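Local coordinates for protein catalase-3 (Neurospora crassa, PDB 4AJ9) that catalyses the breakdown of hydrogen peroxide to water and dioxygen with a heme cofactor, and probably protects the cell from peroxide damage, at residues 110-115 / 167-172; 229-234 / 302-307; 457-462 / 669-674; 619-622 / 626-629. All coordinates share one frame; numbering follows the deposited sequence. Where two conformers were deposited one is given.

Interactions 1 to 3 follow in order along the chain, and interaction 4 is nested inside the loop that interaction 3 closes. Interactions 1 and 2 lie in the heme-binding catalase region, with centres about 30 Å apart. The first joins two loops, and the second joins strand 223-232 to the chain around the beginning of strand 305-314 in the antiparallel sheet. Interaction 3 ties helix 454-468 to the tail that follows helix 654-667, late in the C-terminal domain. Interaction 4 packs the end of helix 612-622 on strand 627-630 of that domain's parallel sheet. Its centre is about 16 Å from that of interaction 3; they touch through R673 and Y621. The C-terminal domain is thus fastened to the helical region before it.

Interaction 1. Residues 110-115 / 167-172; sequences RGSADT and PQAATA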
# COMPACT_ATOMS: atom_id res chain seq x y z
N ARG C 110 7.86 8.98 -16.43
CA ARG C 110 6.71 8.99 -17.31
C ARG C 110 6.55 10.42 -17.77
O ARG C 110 6.72 11.34 -16.99
CB ARG C 110 5.46 8.55 -16.55
CG ARG C 110 5.51 7.14 -16.01
CD ARG C 110 4.20 6.80 -15.31
NE ARG C 110 3.04 7.10 -16.16
CZ ARG C 110 1.99 7.80 -15.76
NH1 ARG C 110 1.92 8.28 -14.52
NH2 ARG C 110 0.99 8.03 -16.61
N GLY C 111 6.23 10.61 -19.03
CA GLY C 111 6.03 11.95 -19.54
C GLY C 111 7.27 12.56 -20.15
O GLY C 111 7.16 13.54 -20.89
N SER C 112 8.46 12.02 -19.86
CA SER C 112 9.66 12.52 -20.52
C SER C 112 9.62 12.16 -22.00
O SER C 112 8.74 11.43 -22.43
CB SER C 112 10.95 12.01 -19.86
OG SER C 112 11.02 10.60 -19.87
N ALA C 113 10.56 12.69 -22.78
CA ALA C 113 10.48 12.59 -24.24
C ALA C 113 11.01 11.26 -24.79
O ALA C 113 12.03 10.72 -24.33
CB ALA C 113 11.23 13.77 -24.88
N ASP C 114 10.31 10.75 -25.80
CA ASP C 114 10.73 9.54 -26.50
C ASP C 114 12.13 9.69 -27.10
O ASP C 114 12.89 8.72 -27.15
CB ASP C 114 9.74 9.18 -27.61
CG ASP C 114 8.45 8.55 -27.08
OD1 ASP C 114 8.41 8.10 -25.91
OD2 ASP C 114 7.47 8.49 -27.87
N THR C 115 12.46 10.89 -27.57
CA THR C 115 13.73 11.11 -28.27
C THR C 115 14.84 11.71 -27.41
O THR C 115 15.78 12.33 -27.94
CB THR C 115 13.54 11.93 -29.60
OG1 THR C 115 13.03 13.24 -29.30
CG2 THR C 115 12.58 11.21 -30.53
N PRO C 167 19.06 16.89 -14.28
CA PRO C 167 18.20 17.09 -15.45
C PRO C 167 17.35 15.86 -15.76
O PRO C 167 17.74 14.74 -15.43
CB PRO C 167 19.22 17.27 -16.57
CG PRO C 167 20.28 16.27 -16.21
CD PRO C 167 20.33 16.24 -14.67
N GLN C 168 16.23 16.09 -16.43
CA GLN C 168 15.30 15.04 -16.84
C GLN C 168 15.85 14.22 -18.01
O GLN C 168 16.31 14.78 -19.01
CB GLN C 168 13.97 15.68 -17.27
CG GLN C 168 12.88 14.68 -17.63
CD GLN C 168 12.57 13.72 -16.50
OE1 GLN C 168 12.21 12.56 -16.73
NE2 GLN C 168 12.71 14.19 -15.25
N ALA C 169 15.79 12.90 -17.88
CA ALA C 169 16.03 12.01 -19.02
C ALA C 169 17.33 12.35 -19.74
O ALA C 169 17.34 12.52 -20.96
CB ALA C 169 14.86 12.10 -20.00
N ALA C 170 18.42 12.44 -19.00
CA ALA C 170 19.68 12.83 -19.63
C ALA C 170 20.90 12.36 -18.86
O ALA C 170 20.93 12.41 -17.63
CB ALA C 170 19.71 14.33 -19.81
N THR C 171 21.90 11.90 -19.59
CA THR C 171 23.18 11.56 -18.98
C THR C 171 24.11 12.77 -18.97
O THR C 171 25.22 12.71 -18.44
CB THR C 171 23.85 10.40 -19.72
OG1 THR C 171 23.82 10.66 -21.13
CG2 THR C 171 23.13 9.09 -19.43
N ALA C 172 23.65 13.88 -19.53
CA ALA C 172 24.49 15.07 -19.68
C ALA C 172 24.58 15.89 -18.41
O ALA C 172 24.11 17.03 -18.36
CB ALA C 172 23.97 15.95 -20.85
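S112 faces the loop at Q168 and A169, and its beta carbon does most of the touching. The amide oxygen of Q168 comes up to that carbon, with S112 CB and Q168 OE1 3.4 Å apart. The methyl of A169 lies beside it, with S112 CB and A169 CB 3.9 Å apart. The serine hydroxyl has its polar partner outside the two segments, at the carbonyl oxygen of S109. S112 has chi1 59°, which sets OG between its own backbone N and carbonyl carbon.

The Q168 chain leaves with CG on the far side of CB from its backbone N (chi1 -176°). It then bends at chi2 (57°), which carries the amide back over S112. There OE1 accepts a hydrogen bond from the backbone N of S109. S112 OG and Q168 OE1 are thus both held by the backbone of S109, the first at its carbonyl oxygen and the second at its N-H. Between the two segments themselves the meeting is van der Waals only.

This loop is also held from outside. The backbone N of Q168 bonds to D253 of the second subunit, and Q168 packs on G111 of that subunit. S112 also touches R67, which forms a salt bridge with D114.

The side chain of S112 is about 10 Å from that of H65, the predicted active-site histidine, and about 13 Å from a heme. The arrangement is a loop-to-loop contact of the heme-binding catalase domain at a subunit interface, outside direct contact with the heme.

Interaction 2. Residues 229-234 / 302-307; sequences HWKTKQ and APLQVL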
# COMPACT_ATOMS: atom_id res chain seq x y z
N HIS C 229 18.93 -12.48 -29.78
CA HIS C 229 18.97 -11.31 -30.65
C HIS C 229 17.62 -11.12 -31.32
O HIS C 229 17.00 -12.09 -31.76
CB HIS C 229 20.01 -11.48 -31.76
CG HIS C 229 21.42 -11.60 -31.28
ND1 HIS C 229 22.39 -10.67 -31.58
CD2 HIS C 229 22.04 -12.55 -30.54
CE1 HIS C 229 23.54 -11.04 -31.05
NE2 HIS C 229 23.35 -12.18 -30.41
N TRP C 230 17.16 -9.87 -31.39
CA TRP C 230 16.02 -9.54 -32.24
C TRP C 230 16.54 -8.69 -33.38
O TRP C 230 17.17 -7.67 -33.15
CB TRP C 230 14.96 -8.72 -31.48
CG TRP C 230 14.17 -9.45 -30.42
CD1 TRP C 230 14.26 -9.27 -29.07
CD2 TRP C 230 13.15 -10.42 -30.63
NE1 TRP C 230 13.35 -10.09 -28.43
CE2 TRP C 230 12.66 -10.81 -29.37
CE3 TRP C 230 12.59 -11.01 -31.77
CZ2 TRP C 230 11.66 -11.76 -29.21
CZ3 TRP C 230 11.59 -11.95 -31.62
CH2 TRP C 230 11.12 -12.31 -30.34
N LYS C 231 16.27 -9.11 -34.61
CA LYS C 231 16.75 -8.41 -35.80
C LYS C 231 15.58 -7.72 -36.47
O LYS C 231 14.63 -8.37 -36.91
CB LYS C 231 17.43 -9.39 -36.76
CG LYS C 231 18.64 -10.12 -36.19
CD LYS C 231 19.75 -9.15 -35.81
CE LYS C 231 20.42 -8.56 -37.03
NZ LYS C 231 21.40 -7.49 -36.66
N THR C 232 15.61 -6.40 -36.53
CA THR C 232 14.46 -5.68 -37.07
C THR C 232 14.32 -5.92 -38.57
O THR C 232 15.28 -5.79 -39.34
CB THR C 232 14.53 -4.17 -36.78
OG1 THR C 232 13.51 -3.50 -37.52
CG2 THR C 232 15.89 -3.60 -37.16
N LYS C 233 13.12 -6.30 -39.00
CA LYS C 233 12.86 -6.47 -40.43
C LYS C 233 12.62 -5.12 -41.10
O LYS C 233 12.52 -5.03 -42.33
CB LYS C 233 11.68 -7.41 -40.68
CG LYS C 233 11.85 -8.81 -40.06
CD LYS C 233 13.18 -9.43 -40.47
CE LYS C 233 13.26 -9.63 -41.98
NZ LYS C 233 14.63 -10.01 -42.42
N GLN C 234 12.53 -4.07 -40.30
CA GLN C 234 12.36 -2.72 -40.82
C GLN C 234 13.72 -2.04 -41.07
O GLN C 234 13.78 -1.01 -41.74
CB GLN C 234 11.47 -1.87 -39.88
CG GLN C 234 10.00 -2.31 -39.81
CD GLN C 234 9.81 -3.66 -39.13
OE1 GLN C 234 9.16 -4.55 -39.67
NE2 GLN C 234 10.35 -3.80 -37.92
N ALA C 302 30.55 -16.50 -33.88
CA ALA C 302 29.32 -17.28 -33.74
C ALA C 302 28.21 -16.52 -34.43
O ALA C 302 27.71 -15.52 -33.90
CB ALA C 302 28.99 -17.49 -32.27
N PRO C 303 27.83 -16.98 -35.63
CA PRO C 303 26.85 -16.30 -36.48
C PRO C 303 25.45 -16.40 -35.90
O PRO C 303 25.18 -17.32 -35.13
CB PRO C 303 26.93 -17.09 -37.79
CG PRO C 303 27.34 -18.46 -37.36
CD PRO C 303 28.29 -18.25 -36.22
N LEU C 304 24.58 -15.47 -36.28
CA LEU C 304 23.19 -15.51 -35.83
C LEU C 304 22.45 -16.65 -36.50
O LEU C 304 22.59 -16.87 -37.70
CB LEU C 304 22.49 -14.18 -36.15
CG LEU C 304 23.14 -12.95 -35.52
CD1 LEU C 304 22.54 -11.66 -36.07
CD2 LEU C 304 23.01 -13.01 -34.01
N GLN C 305 21.68 -17.38 -35.71
CA GLN C 305 20.84 -18.44 -36.25
C GLN C 305 19.39 -18.09 -35.94
O GLN C 305 19.00 -18.01 -34.77
CB GLN C 305 21.24 -19.79 -35.65
CG GLN C 305 22.74 -20.07 -35.76
CD GLN C 305 23.12 -21.43 -35.24
OE1 GLN C 305 22.56 -22.44 -35.65
NE2 GLN C 305 24.06 -21.47 -34.31
N VAL C 306 18.62 -17.85 -37.00
CA VAL C 306 17.23 -17.41 -36.86
C VAL C 306 16.31 -18.56 -36.42
O VAL C 306 16.32 -19.64 -37.01
CB VAL C 306 16.72 -16.78 -38.18
CG1 VAL C 306 15.24 -16.41 -38.08
CG2 VAL C 306 17.55 -15.56 -38.56
N LEU C 307 15.54 -18.33 -35.37
CA LEU C 307 14.65 -19.36 -34.84
C LEU C 307 13.19 -19.12 -35.23
O LEU C 307 12.39 -20.06 -35.29
CB LEU C 307 14.75 -19.44 -33.30
CG LEU C 307 16.10 -19.82 -32.68
CD1 LEU C 307 15.96 -20.10 -31.18
CD2 LEU C 307 16.70 -21.03 -33.37
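H229 and K231 sit on strand 223-232 of the antiparallel barrel sheet of catalases and meet L304, which comes just before Q305 on strand 305-314. Both strands pair with strand 270-278, so the contact reaches across the strand between them. One methyl of L304 stands over the imidazole. L304 CD2 is 3.4 Å from the centroid of the H229 ring and 8° off its normal, a well-centred CH-pi contact. The nearest ring atom is H229 ND1, 3.4 Å from L304 CD2. The other methyl meets the lysine: L304 CD1 lies 3.8 Å from K231 CD. The leucine fork thus spans two residues that are two apart on the strand and point to the same side. The K231 chain is bent at chi2 (-62°) and chi3 (-71°), which lays its methylenes against the leucine, while NZ makes a salt bridge with D207. H229 NE2 hydrogen-bonds to Q276 OE1, which fixes the turn of the ring, and F209 also meets this ring. Replacing H229 by alanine is likely to leave the L304 methyl without its aromatic face and Q276 without its imidazole partner. This is side-chain packing on one surface of a catalase beta barrel, across an intervening strand.

Interaction 3. Residues 457-462 / 669-674; sequences QQFVIN and KFLERF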
# COMPACT_ATOMS: atom_id res chain seq x y z
N GLN C 457 31.26 7.50 -36.54
CA GLN C 457 32.23 7.73 -35.47
C GLN C 457 32.17 9.18 -35.03
O GLN C 457 32.32 9.51 -33.85
CB GLN C 457 33.65 7.38 -35.95
CG GLN C 457 33.89 5.90 -36.18
CD GLN C 457 35.32 5.63 -36.65
OE1 GLN C 457 35.95 6.49 -37.25
NE2 GLN C 457 35.84 4.43 -36.36
N GLN C 458 31.95 10.07 -35.99
CA GLN C 458 31.89 11.49 -35.67
C GLN C 458 30.68 11.78 -34.78
O GLN C 458 30.76 12.60 -33.87
CB GLN C 458 31.86 12.35 -36.94
CG GLN C 458 32.00 13.85 -36.67
CD GLN C 458 33.35 14.23 -36.11
OE1 GLN C 458 34.37 14.12 -36.78
NE2 GLN C 458 33.36 14.71 -34.87
N PHE C 459 29.56 11.10 -35.03
CA PHE C 459 28.36 11.29 -34.22
C PHE C 459 28.63 10.91 -32.77
O PHE C 459 28.21 11.62 -31.85
CB PHE C 459 27.19 10.47 -34.77
CG PHE C 459 26.60 11.02 -36.04
CD1 PHE C 459 26.65 12.37 -36.31
CD2 PHE C 459 25.97 10.18 -36.94
CE1 PHE C 459 26.09 12.87 -37.46
CE2 PHE C 459 25.42 10.68 -38.10
CZ PHE C 459 25.47 12.03 -38.35
N VAL C 460 29.32 9.79 -32.57
CA VAL C 460 29.70 9.35 -31.23
C VAL C 460 30.56 10.41 -30.54
O VAL C 460 30.28 10.81 -29.40
CB VAL C 460 30.47 8.01 -31.27
CG1 VAL C 460 31.12 7.72 -29.92
CG2 VAL C 460 29.55 6.84 -31.72
N ILE C 461 31.59 10.88 -31.23
CA ILE C 461 32.48 11.89 -30.65
C ILE C 461 31.73 13.19 -30.32
O ILE C 461 31.94 13.79 -29.26
CB ILE C 461 33.65 12.19 -31.62
CG1 ILE C 461 34.74 11.13 -31.45
CG2 ILE C 461 34.22 13.58 -31.36
CD1 ILE C 461 35.68 11.04 -32.64
N ASN C 462 30.88 13.62 -31.24
CA ASN C 462 30.09 14.83 -31.06
C ASN C 462 29.08 14.71 -29.92
O ASN C 462 28.78 15.70 -29.25
CB ASN C 462 29.40 15.24 -32.36
CG ASN C 462 30.38 15.82 -33.37
OD1 ASN C 462 31.54 16.08 -33.05
ND2 ASN C 462 29.91 16.03 -34.59
N LYS C 669 19.46 8.80 -44.18
CA LYS C 669 20.23 9.98 -43.82
C LYS C 669 21.38 10.18 -44.80
O LYS C 669 22.11 9.23 -45.12
CB LYS C 669 20.79 9.88 -42.40
CG LYS C 669 19.73 9.87 -41.30
CD LYS C 669 19.01 11.20 -41.21
CE LYS C 669 18.58 11.47 -39.76
NZ LYS C 669 17.55 12.54 -39.70
N PHE C 670 21.54 11.41 -45.25
CA PHE C 670 22.62 11.74 -46.16
C PHE C 670 23.80 12.33 -45.41
O PHE C 670 23.84 13.52 -45.11
CB PHE C 670 22.10 12.65 -47.28
CG PHE C 670 21.28 11.91 -48.28
CD1 PHE C 670 19.95 11.61 -48.02
CD2 PHE C 670 21.85 11.44 -49.45
CE1 PHE C 670 19.20 10.90 -48.93
CE2 PHE C 670 21.10 10.72 -50.37
CZ PHE C 670 19.77 10.46 -50.10
N LEU C 671 24.75 11.46 -45.09
CA LEU C 671 25.83 11.78 -44.16
C LEU C 671 26.89 12.72 -44.74
O LEU C 671 27.79 13.16 -44.02
CB LEU C 671 26.50 10.49 -43.67
CG LEU C 671 25.58 9.50 -42.95
CD1 LEU C 671 26.39 8.27 -42.49
CD2 LEU C 671 24.88 10.17 -41.78
N GLU C 672 26.79 13.04 -46.02
CA GLU C 672 27.75 13.95 -46.61
C GLU C 672 27.54 15.36 -46.08
O GLU C 672 28.38 16.23 -46.28
CB GLU C 672 27.69 13.94 -48.14
CG GLU C 672 26.31 13.66 -48.70
CD GLU C 672 26.00 12.18 -48.75
OE1 GLU C 672 26.73 11.44 -49.43
OE2 GLU C 672 25.02 11.77 -48.10
N ARG C 673 26.42 15.57 -45.40
CA ARG C 673 26.05 16.91 -44.92
C ARG C 673 26.60 17.22 -43.53
O ARG C 673 26.31 18.27 -42.96
CB ARG C 673 24.53 17.06 -44.90
CG ARG C 673 23.90 16.86 -46.27
CD ARG C 673 22.41 17.14 -46.25
NE ARG C 673 21.78 16.57 -47.44
CZ ARG C 673 20.49 16.27 -47.54
NH1 ARG C 673 19.66 16.50 -46.54
NH2 ARG C 673 20.04 15.75 -48.67
N PHE C 674 27.40 16.30 -43.00
CA PHE C 674 27.95 16.46 -41.66
C PHE C 674 29.47 16.53 -41.66
O PHE C 674 30.15 15.61 -42.10
CB PHE C 674 27.47 15.32 -40.77
CG PHE C 674 25.99 15.25 -40.66
CD1 PHE C 674 25.25 14.56 -41.61
CD2 PHE C 674 25.32 15.94 -39.66
CE1 PHE C 674 23.87 14.52 -41.53
CE2 PHE C 674 23.93 15.90 -39.59
CZ PHE C 674 23.22 15.19 -40.52
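F459 leaves helix 454-468 with CG opposite the carbonyl carbon (chi1 -73°), which sends its ring out to L671 and F674. F674 uses the same first rotamer, and its chi2 of 86° turns a ring face to the newcomer. The two rings form a T-shaped pair. Their planes meet at 83° and their centroids are 5.2 Å apart. The edge belongs to F459: its CZ stands 3.9 Å above the plane of the F674 ring, over the centre. F459 CE1 is also 3.9 Å from F674 CD2.

L671 takes another part of the same edge. One branch of its fork does the touching, with L671 CD2 3.8 Å from F459 CE2 and 3.9 Å from F459 CZ. The outer end of F459 therefore meets an aromatic face and a leucine methyl at neighbouring points of its edge. Without the F459 ring, as with an alanine at this position, the F674 face is likely to lose its edge partner and a gap to open beside L671.

A side-chain hydrogen bond runs along the same helix. Q458 NE2 donates to N462 OD1 at 2.9 Å, from above the carbonyl plane. Q458 OE1 bonds to the backbone N of D677 and to R494, so this side chain also holds the tail that follows F674.

L671 and F674 both touch V455, one turn before F459 on helix 454-468. Residues 671-673 form a short 3-10 turn after helix 654-667. From it R673 bonds to the carbonyl oxygens of Y621 and K625, near the junction of helix 612-622 with strand 627-630, and to A647 ahead of strand 649-652.

Interaction 4. Residues 619-622 / 626-629; sequences DGYR and PVAA
V627, Y621 and G620 close the second half of a beta-alpha-beta crossover, in which strand 587-590, helix 612-622 and strand 627-630 follow in order. The unit belongs to the parallel sheet of the C-terminal domain of long catalases, which resembles the class I glutamine amidotransferase fold. A connection of only four residues joins the helix end to the strand, so the chain folds back sharply and V627 lands under the last turn.

V627 buries the most surface. Its CG1 lies opposite the carbonyl carbon (chi1 -59°), and this methyl presses on the helix backbone rather than on a side chain. V627 CG1 is 3.8 Å from G620 C and 3.7 Å from Y621 N. G620 suits this place because a beta carbon there would lie about 3.5 Å from V627 CG1. The lack of a side chain is consistent with the close approach of helix and strand.

Within the sheet, the backbone of V627 hydrogen-bonds to G648 and Y650, just before and on strand 649-652. The next residue, A628, turns to the opposite face of the sheet, where it touches V657 and V661 of helix 654-667. The two residues thus serve helices on both faces, as in a three-layer alpha-beta-alpha fold.

Y621 adds a second, side-chain contact. Its hydroxyl hydrogen-bonds to E646, and its side chain also packs on V649. Its ring meets the valine with an edge: Y621 CD1 lies 4.3 Å from V627 CG2, and that methyl sits near the ring plane.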
# COMPACT_ATOMS: atom_id res chain seq x y z
N ASP C 619 15.66 22.69 -41.68
CA ASP C 619 15.86 21.60 -40.72
C ASP C 619 16.00 20.29 -41.47
O ASP C 619 16.93 19.53 -41.23
CB ASP C 619 14.67 21.48 -39.75
CG ASP C 619 14.60 22.62 -38.72
OD1 ASP C 619 15.63 23.25 -38.42
OD2 ASP C 619 13.49 22.86 -38.18
N GLY C 620 15.06 20.01 -42.36
CA GLY C 620 15.05 18.77 -43.11
C GLY C 620 16.39 18.58 -43.79
O GLY C 620 17.00 17.51 -43.71
N TYR C 621 16.87 19.64 -44.44
CA TYR C 621 18.17 19.56 -45.11
C TYR C 621 19.31 19.34 -44.12
O TYR C 621 20.13 18.44 -44.32
CB TYR C 621 18.44 20.78 -45.96
CG TYR C 621 19.84 20.76 -46.56
CD1 TYR C 621 20.10 20.09 -47.76
CD2 TYR C 621 20.89 21.39 -45.92
CE1 TYR C 621 21.38 20.06 -48.30
CE2 TYR C 621 22.16 21.37 -46.45
CZ TYR C 621 22.41 20.71 -47.63
OH TYR C 621 23.69 20.71 -48.13
N ARG C 622 19.38 20.15 -43.07
CA ARG C 622 20.50 20.06 -42.14
C ARG C 622 20.54 18.75 -41.35
O ARG C 622 21.60 18.32 -40.92
CB ARG C 622 20.49 21.23 -41.16
CG ARG C 622 21.69 22.13 -41.32
CD ARG C 622 21.39 23.32 -42.20
NE ARG C 622 20.91 24.43 -41.40
CZ ARG C 622 21.37 25.68 -41.47
NH1 ARG C 622 22.34 26.00 -42.32
NH2 ARG C 622 20.85 26.61 -40.68
N PRO C 626 16.22 13.31 -47.09
CA PRO C 626 15.91 13.58 -48.50
C PRO C 626 15.01 14.81 -48.56
O PRO C 626 13.97 14.81 -47.90
CB PRO C 626 15.10 12.35 -48.93
CG PRO C 626 15.37 11.31 -47.91
CD PRO C 626 15.75 11.98 -46.64
N VAL C 627 15.40 15.83 -49.32
CA VAL C 627 14.53 16.98 -49.55
C VAL C 627 14.34 17.19 -51.05
O VAL C 627 15.18 16.78 -51.86
CB VAL C 627 15.06 18.26 -48.87
CG1 VAL C 627 15.20 18.04 -47.35
CG2 VAL C 627 16.40 18.69 -49.48
N ALA C 628 13.24 17.83 -51.42
CA ALA C 628 12.92 17.95 -52.84
C ALA C 628 11.99 19.11 -53.15
O ALA C 628 11.43 19.73 -52.25
CB ALA C 628 12.33 16.65 -53.35
N ALA C 629 11.83 19.39 -54.43
CA ALA C 629 10.97 20.48 -54.87
C ALA C 629 10.53 20.21 -56.30
O ALA C 629 11.35 19.89 -57.17
CB ALA C 629 11.69 21.81 -54.76